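Local coordinates for Cow rumen GH26 endo-mannanase (Metagenome, PDB 6UEH), which probably hydrolyses internal beta-1,4-mannosidic bonds of mannans such as galactomannan, as a GH26 endo-mannanase that also carries a calcium-binding accessory domain, at residues 78-89 with 100-108; 151-161 with 300-308. All coordinates share one frame; numbering follows the deposited sequence.

Interaction 1: 78-89 with 100-108; sequences QTISVNGIDYQY and FDFGMHRLN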
loop_
_atom_site.group_PDB
_atom_site.type_symbol
_atom_site.label_atom_id
_atom_site.label_comp_id
_atom_site.label_asym_id
_atom_site.label_seq_id
_atom_site.Cartn_x
_atom_site.Cartn_y
_atom_site.Cartn_z
ATOM N N GLN A 78 -2.795 18.391 -13.901
ATOM C CA GLN A 78 -2.159 18.217 -15.198
ATOM C C GLN A 78 -1.934 16.733 -15.449
ATOM O O GLN A 78 -1.948 15.930 -14.514
ATOM C CB GLN A 78 -0.835 18.980 -15.271
ATOM C CG GLN A 78 -0.967 20.476 -15.050
ATOM C CD GLN A 78 -1.837 21.147 -16.090
ATOM O OE1 GLN A 78 -1.794 20.802 -17.271
ATOM N NE2 GLN A 78 -2.641 22.111 -15.653
ATOM N N THR A 79 -1.723 16.370 -16.708
ATOM C CA THR A 79 -1.568 14.968 -17.066
ATOM C C THR A 79 -0.379 14.732 -17.986
ATOM O O THR A 79 -0.330 15.255 -19.100
ATOM C CB THR A 79 -2.838 14.424 -17.745
ATOM O OG1 THR A 79 -3.926 14.450 -16.812
ATOM C CG2 THR A 79 -2.620 12.993 -18.223
ATOM N N ILE A 80 0.582 13.949 -17.510
ATOM C CA ILE A 80 1.657 13.481 -18.371
ATOM C C ILE A 80 1.311 12.064 -18.810
ATOM O O ILE A 80 0.718 11.294 -18.053
ATOM C CB ILE A 80 3.042 13.532 -17.676
ATOM C CG1 ILE A 80 4.159 13.224 -18.683
ATOM C CG2 ILE A 80 3.091 12.599 -16.466
ATOM C CD1 ILE A 80 5.555 13.470 -18.150
ATOM N N SER A 81 1.653 11.735 -20.048
ATOM C CA SER A 81 1.238 10.471 -20.626
ATOM C C SER A 81 2.373 9.815 -21.394
ATOM O O SER A 81 3.066 10.467 -22.174
ATOM C CB SER A 81 0.029 10.684 -21.540
ATOM O OG SER A 81 -0.389 9.472 -22.136
ATOM N N VAL A 82 2.568 8.524 -21.154
ATOM C CA VAL A 82 3.529 7.748 -21.922
ATOM C C VAL A 82 2.766 6.745 -22.770
ATOM O O VAL A 82 2.193 5.784 -22.249
ATOM C CB VAL A 82 4.539 7.021 -21.025
ATOM C CG1 VAL A 82 5.479 6.176 -21.872
ATOM C CG2 VAL A 82 5.323 8.027 -20.195
ATOM N N ASN A 83 2.772 6.984 -24.078
ATOM C CA ASN A 83 1.948 6.243 -25.020
ATOM C C ASN A 83 0.489 6.272 -24.574
ATOM O O ASN A 83 -0.138 7.332 -24.590
ATOM C CB ASN A 83 2.468 4.811 -25.185
ATOM C CG ASN A 83 3.782 4.759 -25.956
ATOM O OD1 ASN A 83 3.969 5.490 -26.930
ATOM N ND2 ASN A 83 4.698 3.904 -25.517
ATOM N N GLY A 84 -0.046 5.131 -24.155
ATOM C CA GLY A 84 -1.452 5.062 -23.788
ATOM C C GLY A 84 -1.763 5.250 -22.311
ATOM O O GLY A 84 -2.931 5.265 -21.918
ATOM N N ILE A 85 -0.727 5.402 -21.493
ATOM C CA ILE A 85 -0.898 5.449 -20.042
ATOM C C ILE A 85 -0.803 6.874 -19.503
ATOM O O ILE A 85 0.125 7.606 -19.841
ATOM C CB ILE A 85 0.150 4.564 -19.336
ATOM C CG1 ILE A 85 0.134 3.152 -19.930
ATOM C CG2 ILE A 85 -0.100 4.520 -17.835
ATOM C CD1 ILE A 85 1.184 2.230 -19.349
ATOM N N ASP A 86 -1.766 7.259 -18.667
ATOM C CA ASP A 86 -1.804 8.607 -18.098
ATOM C C ASP A 86 -1.353 8.647 -16.640
ATOM O O ASP A 86 -1.651 7.741 -15.858
ATOM C CB ASP A 86 -3.216 9.196 -18.186
ATOM C CG ASP A 86 -3.675 9.423 -19.612
ATOM O OD1 ASP A 86 -2.837 9.372 -20.535
ATOM O OD2 ASP A 86 -4.886 9.665 -19.803
ATOM N N TYR A 87 -0.649 9.717 -16.281
ATOM C CA TYR A 87 -0.267 9.972 -14.897
ATOM C C TYR A 87 -0.664 11.394 -14.516
ATOM O O TYR A 87 -0.300 12.348 -15.206
ATOM C CB TYR A 87 1.232 9.768 -14.700
ATOM C CG TYR A 87 1.755 8.467 -15.262
ATOM C CD1 TYR A 87 1.663 7.286 -14.537
ATOM C CD2 TYR A 87 2.352 8.421 -16.518
ATOM C CE1 TYR A 87 2.144 6.091 -15.047
ATOM C CE2 TYR A 87 2.838 7.232 -17.037
ATOM C CZ TYR A 87 2.732 6.070 -16.295
ATOM O OH TYR A 87 3.211 4.883 -16.803
ATOM N N GLN A 88 -1.403 11.534 -13.419
ATOM C CA GLN A 88 -1.955 12.829 -13.023
ATOM C C GLN A 88 -1.133 13.532 -11.943
ATOM O O GLN A 88 -0.704 12.912 -10.967
ATOM C CB GLN A 88 -3.399 12.666 -12.533
ATOM C CG GLN A 88 -4.411 12.363 -13.630
ATOM C CD GLN A 88 -4.394 10.911 -14.066
ATOM O OE1 GLN A 88 -4.064 10.020 -13.283
ATOM N NE2 GLN A 88 -4.752 10.666 -15.322
ATOM N N TYR A 89 -0.934 14.834 -12.125
ATOM C CA TYR A 89 -0.203 15.657 -11.165
ATOM C C TYR A 89 -0.891 17.003 -10.969
ATOM O O TYR A 89 -1.396 17.598 -11.923
ATOM C CB TYR A 89 1.245 15.872 -11.627
ATOM C CG TYR A 89 2.078 14.614 -11.606
ATOM C CD1 TYR A 89 2.091 13.746 -12.691
ATOM C CD2 TYR A 89 2.848 14.289 -10.498
ATOM C CE1 TYR A 89 2.844 12.589 -12.673
ATOM C CE2 TYR A 89 3.606 13.134 -10.469
ATOM C CZ TYR A 89 3.600 12.288 -11.560
ATOM O OH TYR A 89 4.352 11.137 -11.534
ATOM N N PHE A 100 9.167 21.376 -12.157
ATOM C CA PHE A 100 8.167 20.502 -11.558
ATOM C C PHE A 100 8.496 19.039 -11.837
ATOM O O PHE A 100 8.869 18.681 -12.952
ATOM C CB PHE A 100 6.765 20.834 -12.075
ATOM C CG PHE A 100 5.670 20.101 -11.351
ATOM C CD1 PHE A 100 5.145 20.605 -10.172
ATOM C CD2 PHE A 100 5.180 18.900 -11.838
ATOM C CE1 PHE A 100 4.147 19.931 -9.496
ATOM C CE2 PHE A 100 4.181 18.218 -11.166
ATOM C CZ PHE A 100 3.663 18.736 -9.995
ATOM N N ASP A 101 8.351 18.206 -10.810
ATOM C CA ASP A 101 8.636 16.776 -10.901
ATOM C C ASP A 101 7.403 16.020 -11.384
ATOM O O ASP A 101 6.412 15.905 -10.662
ATOM C CB ASP A 101 9.108 16.254 -9.535
ATOM C CG ASP A 101 9.393 14.758 -9.527
ATOM O OD1 ASP A 101 9.494 14.137 -10.608
ATOM O OD2 ASP A 101 9.534 14.200 -8.418
ATOM N N PHE A 102 7.469 15.510 -12.611
ATOM C CA PHE A 102 6.363 14.753 -13.184
ATOM C C PHE A 102 6.562 13.246 -13.026
ATOM O O PHE A 102 5.960 12.455 -13.752
ATOM C CB PHE A 102 6.176 15.108 -14.663
ATOM C CG PHE A 102 5.445 16.405 -14.889
ATOM C CD1 PHE A 102 4.076 16.488 -14.679
ATOM C CD2 PHE A 102 6.120 17.535 -15.316
ATOM C CE1 PHE A 102 3.398 17.677 -14.883
ATOM C CE2 PHE A 102 5.446 18.727 -15.527
ATOM C CZ PHE A 102 4.083 18.797 -15.309
ATOM N N GLY A 103 7.416 12.859 -12.082
ATOM C CA GLY A 103 7.546 11.468 -11.675
ATOM C C GLY A 103 8.452 10.581 -12.509
ATOM O O GLY A 103 8.997 10.999 -13.532
ATOM N N MET A 104 8.619 9.345 -12.049
ATOM C CA MET A 104 9.389 8.340 -12.773
ATOM C C MET A 104 8.433 7.347 -13.406
ATOM O O MET A 104 7.596 6.763 -12.720
ATOM C CB MET A 104 10.360 7.607 -11.850
ATOM C CG MET A 104 10.874 8.424 -10.686
ATOM S SD MET A 104 11.865 7.404 -9.576
ATOM C CE MET A 104 12.122 8.546 -8.219
ATOM N N HIS A 105 8.553 7.150 -14.713
ATOM C CA HIS A 105 7.614 6.291 -15.417
ATOM C C HIS A 105 8.313 5.382 -16.416
ATOM O O HIS A 105 9.426 5.656 -16.865
ATOM C CB HIS A 105 6.549 7.142 -16.105
ATOM C CG HIS A 105 5.891 8.121 -15.184
ATOM N ND1 HIS A 105 5.098 7.726 -14.128
ATOM C CD2 HIS A 105 5.935 9.472 -15.137
ATOM C CE1 HIS A 105 4.669 8.793 -13.480
ATOM N NE2 HIS A 105 5.161 9.866 -14.072
ATOM N N ARG A 106 7.645 4.285 -16.748
ATOM C CA ARG A 106 8.221 3.263 -17.604
ATOM C C ARG A 106 8.217 3.676 -19.070
ATOM O O ARG A 106 7.182 4.059 -19.618
ATOM C CB ARG A 106 7.458 1.948 -17.420
ATOM C CG ARG A 106 7.960 0.780 -18.245
ATOM C CD ARG A 106 7.298 -0.502 -17.756
ATOM N NE ARG A 106 7.588 -1.657 -18.599
ATOM C CZ ARG A 106 7.238 -2.902 -18.291
ATOM N NH1 ARG A 106 6.593 -3.146 -17.157
ATOM N NH2 ARG A 106 7.535 -3.901 -19.112
ATOM N N LEU A 107 9.389 3.622 -19.688
ATOM C CA LEU A 107 9.489 3.686 -21.138
ATOM C C LEU A 107 9.730 2.276 -21.647
ATOM O O LEU A 107 10.518 1.526 -21.069
ATOM C CB LEU A 107 10.610 4.620 -21.590
ATOM C CG LEU A 107 10.475 6.102 -21.242
ATOM C CD1 LEU A 107 11.561 6.897 -21.942
ATOM C CD2 LEU A 107 9.102 6.627 -21.612
ATOM N N ASN A 108 9.048 1.910 -22.724
ATOM C CA ASN A 108 9.173 0.565 -23.258
ATOM C C ASN A 108 10.004 0.525 -24.533
ATOM O O ASN A 108 10.142 1.537 -25.225
ATOM C CB ASN A 108 7.784 -0.026 -23.494
ATOM C CG ASN A 108 7.058 -0.328 -22.195
ATOM O OD1 ASN A 108 7.616 -0.952 -21.293
ATOM N ND2 ASN A 108 5.819 0.135 -22.083
HETATM O O HOH W 1 4.602 3.845 -19.229
#
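The His105 ring lies flat over one face of the Tyr87 ring, a face-to-face stack with centroids 3.7 Å apart and planes at 17°. At its edge the imidazole meets the hydroxyl end of Tyr89. The Tyr89 ring has Phe102 CA over one face, a CH-pi contact, while the Phe102 ring edge is turned toward the face of Tyr89 in an offset edge-to-face pair, planes at 83°. Tyr89 CB meets the edge of the Phe100 ring at CE2, 3.8 Å away. This aromatic cluster joins the two sheets of a beta sandwich, in the CBM6-like accessory domain. Ile80 CD1 packs on Phe102 CB at 3.9 Å. Tyr87 CG lies anti to its carbonyl carbon (chi1 -49°), which carries the ring across to the imidazole. A water lies 3.0 Å from Tyr87 OH and donates to Arg106 O. With an alanine in place of Tyr87, the imidazole would probably lose the ring stacked on its face, and the water its phenol partner. Gly103 CA sits 3.2 Å from Tyr89 OH, where a side chain would collide with the phenol. His105 is also tied to its own strand: NE2 donates to Phe102 O at 2.7 Å, in the carbonyl plane.

Interaction 2: 151-161 with 300-308; sequences TKEAQKLQDYL and QDEKVPLIF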
loop_
_atom_site.group_PDB
_atom_site.type_symbol
_atom_site.label_atom_id
_atom_site.label_comp_id
_atom_site.label_asym_id
_atom_site.label_seq_id
_atom_site.Cartn_x
_atom_site.Cartn_y
_atom_site.Cartn_z
ATOM N N THR A 151 11.128 -6.482 21.596
ATOM C CA THR A 151 11.872 -7.697 21.910
ATOM C C THR A 151 12.968 -7.912 20.875
ATOM O O THR A 151 12.910 -7.350 19.784
ATOM C CB THR A 151 10.962 -8.936 21.953
ATOM O OG1 THR A 151 10.415 -9.175 20.649
ATOM C CG2 THR A 151 9.832 -8.737 22.956
ATOM N N LYS A 152 13.967 -8.721 21.214
ATOM C CA LYS A 152 15.075 -8.949 20.293
ATOM C C LYS A 152 14.599 -9.678 19.036
ATOM O O LYS A 152 15.093 -9.417 17.942
ATOM C CB LYS A 152 16.209 -9.723 20.977
ATOM C CG LYS A 152 15.840 -11.102 21.500
ATOM C CD LYS A 152 17.035 -11.751 22.188
ATOM C CE LYS A 152 16.767 -13.207 22.543
ATOM N NZ LYS A 152 15.629 -13.358 23.493
ATOM N N GLU A 153 13.625 -10.569 19.190
ATOM C CA GLU A 153 13.090 -11.305 18.049
ATOM C C GLU A 153 12.380 -10.371 17.075
ATOM O O GLU A 153 12.521 -10.510 15.862
ATOM C CB GLU A 153 12.133 -12.409 18.508
ATOM C CG GLU A 153 12.801 -13.549 19.269
ATOM C CD GLU A 153 13.076 -13.207 20.720
ATOM O OE1 GLU A 153 12.494 -12.224 21.226
ATOM O OE2 GLU A 153 13.876 -13.922 21.357
ATOM N N ALA A 154 11.622 -9.417 17.611
ATOM C CA ALA A 154 10.905 -8.452 16.781
ATOM C C ALA A 154 11.864 -7.551 16.008
ATOM O O ALA A 154 11.694 -7.331 14.808
ATOM C CB ALA A 154 9.967 -7.612 17.638
ATOM N N GLN A 155 12.872 -7.033 16.701
ATOM C CA GLN A 155 13.836 -6.134 16.082
ATOM C C GLN A 155 14.686 -6.861 15.042
ATOM O O GLN A 155 14.998 -6.307 13.986
ATOM C CB GLN A 155 14.731 -5.493 17.146
ATOM C CG GLN A 155 15.681 -4.443 16.592
ATOM C CD GLN A 155 14.953 -3.323 15.873
ATOM O OE1 GLN A 155 14.342 -2.459 16.502
ATOM N NE2 GLN A 155 15.009 -3.337 14.545
ATOM N N LYS A 156 15.051 -8.105 15.336
ATOM C CA LYS A 156 15.821 -8.909 14.392
ATOM C C LYS A 156 15.006 -9.224 13.138
ATOM O O LYS A 156 15.543 -9.226 12.030
ATOM C CB LYS A 156 16.310 -10.199 15.054
ATOM C CG LYS A 156 17.519 -9.990 15.958
ATOM C CD LYS A 156 17.686 -11.113 16.970
ATOM C CE LYS A 156 18.022 -12.431 16.307
ATOM N NZ LYS A 156 18.242 -13.502 17.326
ATOM N N LEU A 157 13.713 -9.483 13.314
ATOM C CA LEU A 157 12.829 -9.709 12.169
ATOM C C LEU A 157 12.730 -8.451 11.305
ATOM O O LEU A 157 12.872 -8.518 10.085
ATOM C CB LEU A 157 11.435 -10.148 12.629
ATOM C CG LEU A 157 10.346 -10.238 11.553
ATOM C CD1 LEU A 157 10.786 -11.106 10.377
ATOM C CD2 LEU A 157 9.043 -10.768 12.148
ATOM N N GLN A 158 12.496 -7.309 11.944
ATOM C CA GLN A 158 12.380 -6.045 11.223
ATOM C C GLN A 158 13.667 -5.715 10.470
ATOM O O GLN A 158 13.628 -5.201 9.349
ATOM C CB GLN A 158 12.025 -4.906 12.183
ATOM C CG GLN A 158 11.791 -3.553 11.508
ATOM C CD GLN A 158 10.419 -3.435 10.853
ATOM O OE1 GLN A 158 9.839 -4.426 10.408
ATOM N NE2 GLN A 158 9.895 -2.215 10.799
ATOM N N ASP A 159 14.806 -6.022 11.081
ATOM C CA ASP A 159 16.091 -5.766 10.443
ATOM C C ASP A 159 16.307 -6.689 9.251
ATOM O O ASP A 159 16.861 -6.269 8.237
ATOM C CB ASP A 159 17.234 -5.912 11.448
ATOM C CG ASP A 159 17.396 -4.685 12.316
ATOM O OD1 ASP A 159 17.061 -3.576 11.845
ATOM O OD2 ASP A 159 17.853 -4.824 13.466
ATOM N N TYR A 160 15.870 -7.941 9.367
ATOM C CA TYR A 160 15.942 -8.856 8.233
ATOM C C TYR A 160 15.115 -8.327 7.068
ATOM O O TYR A 160 15.554 -8.359 5.917
ATOM C CB TYR A 160 15.455 -10.259 8.598
ATOM C CG TYR A 160 15.214 -11.100 7.362
ATOM C CD1 TYR A 160 16.276 -11.672 6.674
ATOM C CD2 TYR A 160 13.928 -11.293 6.863
ATOM C CE1 TYR A 160 16.066 -12.424 5.535
ATOM C CE2 TYR A 160 13.710 -12.044 5.721
ATOM C CZ TYR A 160 14.783 -12.608 5.063
ATOM O OH TYR A 160 14.574 -13.358 3.928
ATOM N N LEU A 161 13.907 -7.861 7.374
ATOM C CA LEU A 161 13.024 -7.290 6.362
ATOM C C LEU A 161 13.687 -6.097 5.683
ATOM O O LEU A 161 13.633 -5.956 4.464
ATOM C CB LEU A 161 11.690 -6.868 6.982
ATOM C CG LEU A 161 10.876 -7.982 7.643
ATOM C CD1 LEU A 161 9.625 -7.428 8.319
ATOM C CD2 LEU A 161 10.512 -9.053 6.625
ATOM N N GLN A 300 4.515 -13.822 22.860
ATOM C CA GLN A 300 5.671 -13.181 23.481
ATOM C C GLN A 300 6.368 -14.135 24.447
ATOM O O GLN A 300 7.599 -14.178 24.506
ATOM C CB GLN A 300 5.264 -11.893 24.205
ATOM C CG GLN A 300 6.438 -11.172 24.863
ATOM C CD GLN A 300 6.145 -9.712 25.177
ATOM O OE1 GLN A 300 6.362 -8.832 24.344
ATOM N NE2 GLN A 300 5.659 -9.451 26.386
ATOM N N ASP A 301 5.578 -14.908 25.188
ATOM C CA ASP A 301 6.119 -15.913 26.102
ATOM C C ASP A 301 7.009 -16.916 25.379
ATOM O O ASP A 301 8.037 -17.339 25.906
ATOM C CB ASP A 301 4.991 -16.663 26.817
ATOM C CG ASP A 301 4.325 -15.836 27.896
ATOM O OD1 ASP A 301 4.952 -14.875 28.389
ATOM O OD2 ASP A 301 3.175 -16.159 28.264
ATOM N N GLU A 302 6.603 -17.299 24.173
ATOM C CA GLU A 302 7.348 -18.277 23.390
ATOM C C GLU A 302 8.295 -17.594 22.404
ATOM O O GLU A 302 8.776 -18.222 21.459
ATOM C CB GLU A 302 6.387 -19.206 22.644
ATOM C CG GLU A 302 5.347 -19.881 23.537
ATOM C CD GLU A 302 5.933 -20.959 24.434
ATOM O OE1 GLU A 302 7.086 -21.379 24.196
ATOM O OE2 GLU A 302 5.232 -21.392 25.376
ATOM N N LYS A 303 8.549 -16.307 22.638
ATOM C CA LYS A 303 9.503 -15.521 21.854
ATOM C C LYS A 303 9.165 -15.505 20.366
ATOM O O LYS A 303 10.045 -15.665 19.516
ATOM C CB LYS A 303 10.927 -16.047 22.061
ATOM C CG LYS A 303 11.409 -15.955 23.498
ATOM C CD LYS A 303 12.848 -16.419 23.635
ATOM C CE LYS A 303 13.346 -16.232 25.060
ATOM N NZ LYS A 303 13.229 -14.808 25.495
ATOM N N VAL A 304 7.888 -15.304 20.060
ATOM C CA VAL A 304 7.431 -15.243 18.678
ATOM C C VAL A 304 7.061 -13.818 18.288
ATOM O O VAL A 304 6.133 -13.236 18.851
ATOM C CB VAL A 304 6.214 -16.157 18.438
ATOM C CG1 VAL A 304 5.710 -15.993 17.014
ATOM C CG2 VAL A 304 6.575 -17.609 18.717
ATOM N N PRO A 305 7.801 -13.249 17.326
ATOM C CA PRO A 305 7.499 -11.924 16.780
ATOM C C PRO A 305 6.346 -12.005 15.786
ATOM O O PRO A 305 6.116 -13.066 15.205
ATOM C CB PRO A 305 8.802 -11.528 16.088
ATOM C CG PRO A 305 9.375 -12.831 15.644
ATOM C CD PRO A 305 9.011 -13.830 16.717
ATOM N N LEU A 306 5.641 -10.896 15.592
ATOM C CA LEU A 306 4.466 -10.881 14.728
ATOM C C LEU A 306 4.325 -9.554 13.988
ATOM O O LEU A 306 4.390 -8.487 14.596
ATOM C CB LEU A 306 3.201 -11.155 15.553
ATOM C CG LEU A 306 1.856 -11.166 14.825
ATOM C CD1 LEU A 306 1.759 -12.370 13.895
ATOM C CD2 LEU A 306 0.706 -11.151 15.825
ATOM N N ILE A 307 4.134 -9.618 12.675
ATOM C CA ILE A 307 3.742 -8.431 11.923
ATOM C C ILE A 307 2.251 -8.215 12.165
ATOM O O ILE A 307 1.406 -8.829 11.512
ATOM C CB ILE A 307 4.035 -8.568 10.418
ATOM C CG1 ILE A 307 5.516 -8.889 10.196
ATOM C CG2 ILE A 307 3.641 -7.292 9.678
ATOM C CD1 ILE A 307 5.869 -9.226 8.764
ATOM N N PHE A 308 1.940 -7.353 13.126
ATOM C CA PHE A 308 0.571 -7.165 13.589
ATOM C C PHE A 308 -0.110 -6.033 12.825
ATOM O O PHE A 308 0.356 -4.890 12.843
ATOM C CB PHE A 308 0.568 -6.887 15.097
ATOM C CG PHE A 308 -0.799 -6.877 15.714
ATOM C CD1 PHE A 308 -1.732 -7.847 15.384
ATOM C CD2 PHE A 308 -1.146 -5.909 16.645
ATOM C CE1 PHE A 308 -2.992 -7.841 15.960
ATOM C CE2 PHE A 308 -2.404 -5.900 17.223
ATOM C CZ PHE A 308 -3.326 -6.867 16.879
#
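Two lysine ammonium groups come unusually close here: Lys152 NZ and Lys303 NZ are 3.4 Å apart. Both are donors, so they do not bond to each other. Glu153 probably eases the repulsion. Its OE2 takes a salt bridge from Lys152 NZ at 2.8 Å, on the syn side of the carboxylate. Lys303 NZ is farther from that oxygen, 4.3 Å, beyond a salt bridge. The Glu153 chain is bent at chi2 (80°), which lays the carboxylate against the aliphatic part of Lys303. OE2 lies 3.5 Å from Lys303 CD, and Glu153 CG touches the carbonyl oxygen of Lys303. Lys303 has positive phi and is the C-prime residue of the Schellman motif that ends helix 280-301. Lys303 thus brings its charge from the turn between that helix and strand 306-309 to the first turn of helix 152-164.

Inward from the charges the contact becomes apolar. Pro305 points its ring at the first turn of helix 152-164. Its CB rests 3.8 Å from Ala154 CA, and CG and CD lean on Glu153 CB. Leu157 CD2 covers the same proline CB at 4.0 Å. Deeper still, Leu161 CD1 and Ile307 CD1 meet tip to tip.

At the helix start, Thr151 is the N-cap. Its OG1 accepts from Ala154 N, while its methyl CG2 faces Gln300 OE1. That amide oxygen is held by the backbone N of His355. Leu157 also touches Ile358 of strand 357-362, so the helix reaches the starts of two neighbouring strands.

Helix 152-164 thus lies over the N-terminal end of the parallel barrel, with the charged side chains toward solvent. It is not one of the helices of the outer ring. It closes the bottom of an eight-stranded beta/alpha (TIM) barrel, the fold of the GH26 catalytic domain.

Interactions 1 and 2 lie in different domains, on opposite sides of the chain's centre, with nearest atoms about 19 Å apart. They share no helix or strand. Interaction 1 joins strands of two antiparallel sheets in the CBM6-like domain. Interaction 2 sets a helix over the start of a barrel strand and the loop before it in the GH26 domain. Both are partly buried. In 78-89 with 100-108, aromatic rings dominate and a water joins in. In 151-161 with 300-308, aliphatic side chains fill the inner part, and two lysines and a glutamate gather at the more exposed end. One contact thus lies between two sheets, the other at the N-terminal end of a barrel.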